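Local coordinates for putative lipoprotein (PDB 4Q1Z) that is of unknown function but, as a putative two-domain lipoprotein of Bacteroides thetaiotaomicron, is probably anchored to a membrane, at residues Ala391-Pro394 and Ser395-Thr399; His205-Asp208 and Ile209-Pro212; Gly124-Phe127 and Arg128-Phe131. All blocks are in the same frame, centred on the assembly; numbering follows the deposited sequence.

Contact 1: Ala391-Pro394 and Ser395-Thr399; sequences AKMP and SWNHT
Trp-396 sets its CG between its own backbone N and carbonyl carbon (chi1 49°), which swings the indole back over Pro-394. Met-393 and Asn-397 both hold CG opposite the backbone N (chi1 172° and 174°), and their side chains meet at about a right angle. The backbone beneath makes a type I beta turn from Pro-394 to Asn-397, in the C-terminal loop after strand 378-382. Asn-397 N donates to Pro-394 O at 3.1 Å and closes it. The proline ring lies on one indole face in a CH-pi contact, with Pro-394 CB 3.7 Å from the centroid of the five-membered ring of Trp-396. Trp-396 NE1 donates elsewhere, to Pro-189 O. The selenium of Met-393, a selenomethionine, sits 3.5 Å from Asn-397 CG. Asn-397 ND2 donates to Ser-220 O and Glu-222 OE2. With an alanine here, those two acceptors and both donors of Thr-399 would probably be left without their mate. The amide oxygen forms an Asx turn: Thr-399 N reaches Asn-397 OD1 at 2.7 Å, and Thr-399 OG1 donates to Asn-397 OD1 at 2.6 Å from the opposite face of the amide plane.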
loop_
_atom_site.group_PDB
_atom_site.type_symbol
_atom_site.label_atom_id
_atom_site.label_comp_id
_atom_site.label_asym_id
_atom_site.label_seq_id
_atom_site.Cartn_x
_atom_site.Cartn_y
_atom_site.Cartn_z
ATOM N N ALA A 391 -12.451 4.241 -3.306
ATOM C CA ALA A 391 -11.906 3.403 -2.237
ATOM C C ALA A 391 -12.920 3.432 -1.068
ATOM O O ALA A 391 -13.515 4.483 -0.796
ATOM C CB ALA A 391 -10.545 3.917 -1.815
ATOM N N LYS A 392 -13.221 2.275 -0.469
ATOM C CA LYS A 392 -14.257 2.207 0.562
ATOM C C LYS A 392 -13.720 2.418 1.986
ATOM O O LYS A 392 -12.626 1.979 2.340
ATOM C CB LYS A 392 -15.029 0.872 0.469
HETATM N N MSE A 393 -14.524 3.092 2.803
HETATM C CA MSE A 393 -14.226 3.368 4.208
HETATM C C MSE A 393 -14.551 2.101 5.034
HETATM O O MSE A 393 -15.646 1.560 4.855
HETATM C CB MSE A 393 -15.060 4.576 4.662
HETATM C CG MSE A 393 -14.998 4.861 6.144
HETATM SE SE MSE A 393 -16.442 6.041 6.668
HETATM C CE MSE A 393 -15.724 7.688 6.125
ATOM N N PRO A 394 -13.641 1.606 5.925
ATOM C CA PRO A 394 -13.959 0.390 6.699
ATOM C C PRO A 394 -15.098 0.623 7.672
ATOM O O PRO A 394 -15.240 1.730 8.186
ATOM C CB PRO A 394 -12.656 0.074 7.433
ATOM C CG PRO A 394 -11.938 1.356 7.497
ATOM C CD PRO A 394 -12.299 2.124 6.273
ATOM N N SER A 395 -15.890 -0.418 7.930
ATOM C CA SER A 395 -17.062 -0.364 8.818
ATOM C C SER A 395 -16.766 0.184 10.238
ATOM O O SER A 395 -17.675 0.727 10.863
ATOM C CB SER A 395 -17.696 -1.748 8.941
ATOM O OG SER A 395 -16.728 -2.708 9.329
ATOM N N TRP A 396 -15.514 0.037 10.735
ATOM C CA TRP A 396 -15.084 0.460 12.082
ATOM C C TRP A 396 -14.628 1.957 12.174
ATOM O O TRP A 396 -14.113 2.375 13.222
ATOM C CB TRP A 396 -13.967 -0.468 12.613
ATOM C CG TRP A 396 -12.822 -0.727 11.662
ATOM C CD1 TRP A 396 -12.616 -1.852 10.922
ATOM C CD2 TRP A 396 -11.696 0.131 11.414
ATOM N NE1 TRP A 396 -11.449 -1.742 10.208
ATOM C CE2 TRP A 396 -10.861 -0.535 10.489
ATOM C CE3 TRP A 396 -11.328 1.418 11.853
ATOM C CZ2 TRP A 396 -9.680 0.044 9.990
ATOM C CZ3 TRP A 396 -10.156 1.988 11.365
ATOM C CH2 TRP A 396 -9.347 1.305 10.449
ATOM N N ASN A 397 -14.823 2.751 11.099
ATOM C CA ASN A 397 -14.491 4.176 11.091
ATOM C C ASN A 397 -15.319 4.909 12.146
ATOM O O ASN A 397 -16.530 4.725 12.219
ATOM C CB ASN A 397 -14.714 4.778 9.699
ATOM C CG ASN A 397 -14.534 6.280 9.621
ATOM O OD1 ASN A 397 -15.357 7.038 10.119
ATOM N ND2 ASN A 397 -13.523 6.745 8.902
ATOM N N HIS A 398 -14.648 5.764 12.929
ATOM C CA HIS A 398 -15.178 6.569 14.043
ATOM C C HIS A 398 -16.450 7.371 13.704
ATOM O O HIS A 398 -17.238 7.632 14.615
ATOM C CB HIS A 398 -14.094 7.530 14.570
ATOM C CG HIS A 398 -13.588 8.525 13.563
ATOM N ND1 HIS A 398 -14.170 9.779 13.422
ATOM C CD2 HIS A 398 -12.561 8.425 12.689
ATOM C CE1 HIS A 398 -13.483 10.389 12.471
ATOM N NE2 HIS A 398 -12.503 9.621 12.006
ATOM N N THR A 399 -16.664 7.753 12.428
ATOM C CA THR A 399 -17.846 8.533 12.036
ATOM C C THR A 399 -19.138 7.693 11.978
ATOM O O THR A 399 -20.224 8.254 12.051
ATOM C CB THR A 399 -17.635 9.231 10.683
ATOM O OG1 THR A 399 -17.558 8.267 9.636
ATOM C CG2 THR A 399 -16.425 10.136 10.667
#

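Contact 2: His205-Asp208 and Ile209-Pro212; sequences HQLD and IYNP
The Tyr-210 ring is met obliquely by Leu-207, whose CD1 lies 4.1 Å from Tyr-210 CE2. The two side chains run side by side and point the same way. One face of the ring carries Ile-209 CG1, which stands 3.7 Å above the plane and over its centre. The ring also meets Phe-201 edge-to-face. Ile-209 holds CG1 between its backbone N and carbonyl carbon (chi1 53°), and this turns the branch in over the tyrosine. The same branch touches the leucine, with Ile-209 CG1 3.8 Å from Leu-207 CB. Two aliphatic side chains and the tyrosine ring thus gather on one side of the turn.

The backbone is drawn together at two levels. Tyr-210 N donates to Leu-207 O at 2.9 Å. Further back, Asn-211 N donates to His-205 O at 2.8 Å. Next to this bond, Pro-212 CA makes a CA-H...O contact of 3.3 Å with Gln-206 O. The proline ring crosses Asp-208 at about a right angle, and Pro-212 CG lies 3.5 Å from Asp-208 OD1. The carbonyls of Asp-208 and Tyr-210 both accept from Lys-122 NZ, which ties the turn to another loop. Gln-206 NE2 reaches forward to Ser-214 O. The bond from Tyr-210 N to Leu-207 O closes a type I beta turn, Leu-207 to Tyr-210; the Asn-211 to His-205 bond spans a wider loop around it, in the connection between strands 195-199 and 223-224 of the DUF4876 region.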
loop_
_atom_site.group_PDB
_atom_site.type_symbol
_atom_site.label_atom_id
_atom_site.label_comp_id
_atom_site.label_asym_id
_atom_site.label_seq_id
_atom_site.Cartn_x
_atom_site.Cartn_y
_atom_site.Cartn_z
ATOM N N HIS A 205 -9.432 20.808 7.852
ATOM C CA HIS A 205 -8.407 21.799 7.512
ATOM C C HIS A 205 -8.981 23.003 6.777
ATOM O O HIS A 205 -8.341 24.050 6.752
ATOM C CB HIS A 205 -7.318 21.155 6.640
ATOM C CG HIS A 205 -6.715 19.933 7.247
ATOM N ND1 HIS A 205 -6.128 19.963 8.506
ATOM C CD2 HIS A 205 -6.606 18.684 6.740
ATOM C CE1 HIS A 205 -5.703 18.733 8.729
ATOM N NE2 HIS A 205 -5.963 17.927 7.695
ATOM N N GLN A 206 -10.170 22.860 6.179
ATOM C CA GLN A 206 -10.792 23.920 5.398
ATOM C C GLN A 206 -11.539 24.930 6.259
ATOM O O GLN A 206 -12.004 25.931 5.721
ATOM C CB GLN A 206 -11.688 23.330 4.319
ATOM C CG GLN A 206 -10.839 22.610 3.270
ATOM C CD GLN A 206 -11.594 21.651 2.384
ATOM O OE1 GLN A 206 -12.734 21.238 2.659
ATOM N NE2 GLN A 206 -10.950 21.258 1.297
ATOM N N LEU A 207 -11.580 24.735 7.591
ATOM C CA LEU A 207 -12.181 25.707 8.513
ATOM C C LEU A 207 -11.361 26.981 8.497
ATOM O O LEU A 207 -10.143 26.904 8.339
ATOM C CB LEU A 207 -12.235 25.151 9.939
ATOM C CG LEU A 207 -13.098 23.929 10.195
ATOM C CD1 LEU A 207 -12.930 23.460 11.610
ATOM C CD2 LEU A 207 -14.550 24.198 9.907
ATOM N N ASP A 208 -12.004 28.148 8.679
ATOM C CA ASP A 208 -11.329 29.452 8.658
ATOM C C ASP A 208 -10.149 29.535 9.648
ATOM O O ASP A 208 -9.174 30.230 9.354
ATOM C CB ASP A 208 -12.323 30.592 8.898
ATOM C CG ASP A 208 -13.348 30.807 7.782
ATOM O OD1 ASP A 208 -13.107 30.332 6.640
ATOM O OD2 ASP A 208 -14.386 31.464 8.044
ATOM N N ILE A 209 -10.208 28.786 10.772
ATOM C CA ILE A 209 -9.155 28.732 11.795
ATOM C C ILE A 209 -7.900 28.000 11.311
ATOM O O ILE A 209 -6.846 28.181 11.920
ATOM C CB ILE A 209 -9.649 28.080 13.109
ATOM C CG1 ILE A 209 -10.292 26.694 12.863
ATOM C CG2 ILE A 209 -10.565 29.032 13.890
ATOM C CD1 ILE A 209 -10.617 25.927 14.116
ATOM N N TYR A 210 -8.011 27.160 10.258
ATOM C CA TYR A 210 -6.899 26.359 9.766
ATOM C C TYR A 210 -6.388 26.868 8.402
ATOM O O TYR A 210 -5.493 27.715 8.379
ATOM C CB TYR A 210 -7.292 24.864 9.739
ATOM C CG TYR A 210 -7.626 24.320 11.114
ATOM C CD1 TYR A 210 -6.877 24.686 12.232
ATOM C CD2 TYR A 210 -8.706 23.464 11.306
ATOM C CE1 TYR A 210 -7.197 24.218 13.505
ATOM C CE2 TYR A 210 -9.018 22.967 12.576
ATOM C CZ TYR A 210 -8.249 23.337 13.669
ATOM O OH TYR A 210 -8.515 22.860 14.926
ATOM N N ASN A 211 -6.927 26.354 7.283
ATOM C CA ASN A 211 -6.555 26.785 5.937
ATOM C C ASN A 211 -7.712 26.548 4.974
ATOM O O ASN A 211 -7.752 25.491 4.360
ATOM C CB ASN A 211 -5.278 26.076 5.431
ATOM C CG ASN A 211 -4.848 26.537 4.057
ATOM O OD1 ASN A 211 -5.452 27.415 3.435
ATOM N ND2 ASN A 211 -3.821 25.929 3.530
ATOM N N PRO A 212 -8.614 27.521 4.736
ATOM C CA PRO A 212 -9.714 27.283 3.768
ATOM C C PRO A 212 -9.262 26.827 2.355
ATOM O O PRO A 212 -10.070 26.246 1.628
ATOM C CB PRO A 212 -10.418 28.634 3.715
ATOM C CG PRO A 212 -10.140 29.245 5.027
ATOM C CD PRO A 212 -8.740 28.855 5.362
#

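Contact 3: Gly124-Phe127 and Arg128-Phe131; sequences GVYF and RDQF
Arg-128 runs out between two aromatic rings, Tyr-126 and Phe-127, in the loop that joins the neighbouring antiparallel strands 108-114 and 131-136 of the large mixed sheet. Its CB lies over one face of Tyr-126 in a CH-pi contact, 4.2 Å from the ring centroid and 28° off the normal. The two side chains cross at about a right angle. Arg-128 CG reaches both rings, 3.9 Å from Phe-127 CD1 and 4.2 Å from Tyr-126 CE1. The chain is extended from CG to NE, which carries the guanidinium alongside Phe-127. There Arg-128 CZ lies 3.7 Å from Phe-127 CE1, which sits over the centre of one guanidinium face. Arg-128 NH2 comes equally near, 3.7 Å from Phe-127 CZ. The two planes are 52° apart, so the groups are strongly tilted and do not stack flat. Arg-128 also makes a cation-pi contact with Phe-232 and touches a crystal neighbour, which may affect its pose.

Asp-129 approaches Tyr-126 at the ring edge, with Asp-129 CB in the ring plane and 3.7 Å from Tyr-126 CE2. The carboxylate stands at 85° to that ring. Asp-129 OD2 is gripped by three hydroxyls, those of Tyr-114, Ser-118 and Ser-214, which would fix the rotation of this buried group. The buried amide of Gln-130 is satisfied at both ends: OE1 binds Gln-200 NE2, and NE2 binds Tyr-115 O and Thr-259 O. Lower on that side chain, Gln-130 CG rests 3.6 Å from Phe-127 O.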
loop_
_atom_site.group_PDB
_atom_site.type_symbol
_atom_site.label_atom_id
_atom_site.label_comp_id
_atom_site.label_asym_id
_atom_site.label_seq_id
_atom_site.Cartn_x
_atom_site.Cartn_y
_atom_site.Cartn_z
ATOM N N GLY A 124 0.794 33.094 5.725
ATOM C CA GLY A 124 1.584 32.035 6.343
ATOM C C GLY A 124 1.585 30.760 5.518
ATOM O O GLY A 124 1.368 30.784 4.298
ATOM N N VAL A 125 1.871 29.637 6.191
ATOM C CA VAL A 125 1.886 28.302 5.601
ATOM C C VAL A 125 0.991 27.413 6.465
ATOM O O VAL A 125 0.642 27.799 7.585
ATOM C CB VAL A 125 3.335 27.720 5.424
ATOM C CG1 VAL A 125 4.234 28.668 4.631
ATOM C CG2 VAL A 125 3.991 27.310 6.753
ATOM N N TYR A 126 0.604 26.257 5.938
ATOM C CA TYR A 126 -0.172 25.233 6.634
ATOM C C TYR A 126 0.477 23.881 6.330
ATOM O O TYR A 126 0.427 23.443 5.185
ATOM C CB TYR A 126 -1.666 25.253 6.226
ATOM C CG TYR A 126 -2.555 24.417 7.130
ATOM C CD1 TYR A 126 -2.898 24.858 8.406
ATOM C CD2 TYR A 126 -3.076 23.197 6.702
ATOM C CE1 TYR A 126 -3.714 24.096 9.244
ATOM C CE2 TYR A 126 -3.881 22.417 7.539
ATOM C CZ TYR A 126 -4.216 22.884 8.805
ATOM O OH TYR A 126 -5.043 22.167 9.643
ATOM N N PHE A 127 1.142 23.259 7.321
ATOM C CA PHE A 127 1.795 21.970 7.106
ATOM C C PHE A 127 1.036 20.833 7.836
ATOM O O PHE A 127 1.572 19.721 7.946
ATOM C CB PHE A 127 3.288 22.027 7.570
ATOM C CG PHE A 127 3.499 22.476 9.000
ATOM C CD1 PHE A 127 3.045 21.701 10.068
ATOM C CD2 PHE A 127 4.080 23.705 9.278
ATOM C CE1 PHE A 127 3.172 22.149 11.380
ATOM C CE2 PHE A 127 4.191 24.160 10.593
ATOM C CZ PHE A 127 3.747 23.377 11.631
ATOM N N ARG A 128 -0.184 21.112 8.374
ATOM C CA ARG A 128 -0.897 20.090 9.180
ATOM C C ARG A 128 -1.930 19.269 8.393
ATOM O O ARG A 128 -2.580 18.402 8.980
ATOM C CB ARG A 128 -1.561 20.703 10.408
ATOM C CG ARG A 128 -0.750 21.801 11.045
ATOM C CD ARG A 128 -1.408 22.402 12.257
ATOM N NE ARG A 128 -0.461 23.282 12.944
ATOM C CZ ARG A 128 0.428 22.854 13.829
ATOM N NH1 ARG A 128 0.435 21.582 14.205
ATOM N NH2 ARG A 128 1.293 23.699 14.373
ATOM N N ASP A 129 -2.037 19.489 7.069
ATOM C CA ASP A 129 -2.986 18.749 6.228
ATOM C C ASP A 129 -2.402 17.386 5.703
ATOM O O ASP A 129 -3.107 16.662 5.002
ATOM C CB ASP A 129 -3.510 19.633 5.070
ATOM C CG ASP A 129 -2.469 20.404 4.276
ATOM O OD1 ASP A 129 -1.247 20.163 4.487
ATOM O OD2 ASP A 129 -2.865 21.179 3.379
ATOM N N GLN A 130 -1.157 17.030 6.096
ATOM C CA GLN A 130 -0.470 15.787 5.701
ATOM C C GLN A 130 -1.321 14.523 5.954
ATOM O O GLN A 130 -1.922 14.393 7.022
ATOM C CB GLN A 130 0.871 15.627 6.456
ATOM C CG GLN A 130 1.925 16.669 6.115
ATOM C CD GLN A 130 3.300 16.329 6.673
ATOM O OE1 GLN A 130 3.463 15.863 7.812
ATOM N NE2 GLN A 130 4.332 16.613 5.890
ATOM N N PHE A 131 -1.362 13.599 4.988
ATOM C CA PHE A 131 -2.079 12.333 5.113
ATOM C C PHE A 131 -1.443 11.261 4.203
ATOM O O PHE A 131 -0.750 11.576 3.229
ATOM C CB PHE A 131 -3.604 12.474 4.862
ATOM C CG PHE A 131 -4.051 12.512 3.417
ATOM C CD1 PHE A 131 -4.361 11.336 2.735
ATOM C CD2 PHE A 131 -4.142 13.722 2.730
ATOM C CE1 PHE A 131 -4.775 11.369 1.395
ATOM C CE2 PHE A 131 -4.569 13.756 1.397
ATOM C CZ PHE A 131 -4.899 12.579 0.745
#

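All three contacts are local, and they follow one another along the chain without nesting or crossing. Contact 3 comes first, folding the loop between strands 108-114 and 131-136. Contact 2 follows, closing a turn between strands 195-199 and 223-224. Contact 1 is last, in the C-terminal loop after strand 378-382. Contacts 2 and 3 touch: besides the hydrogen bond between Tyr-126 OH and His-205 ND1, the imidazole packs on the backbone of Arg-128 and Asp-129. Two loops of the large mixed sheet are joined there. Contact 1 stands apart, its centre 24 Å from those of the other two, and ties the C-terminal segment to residues 220-222 and strand 238-245.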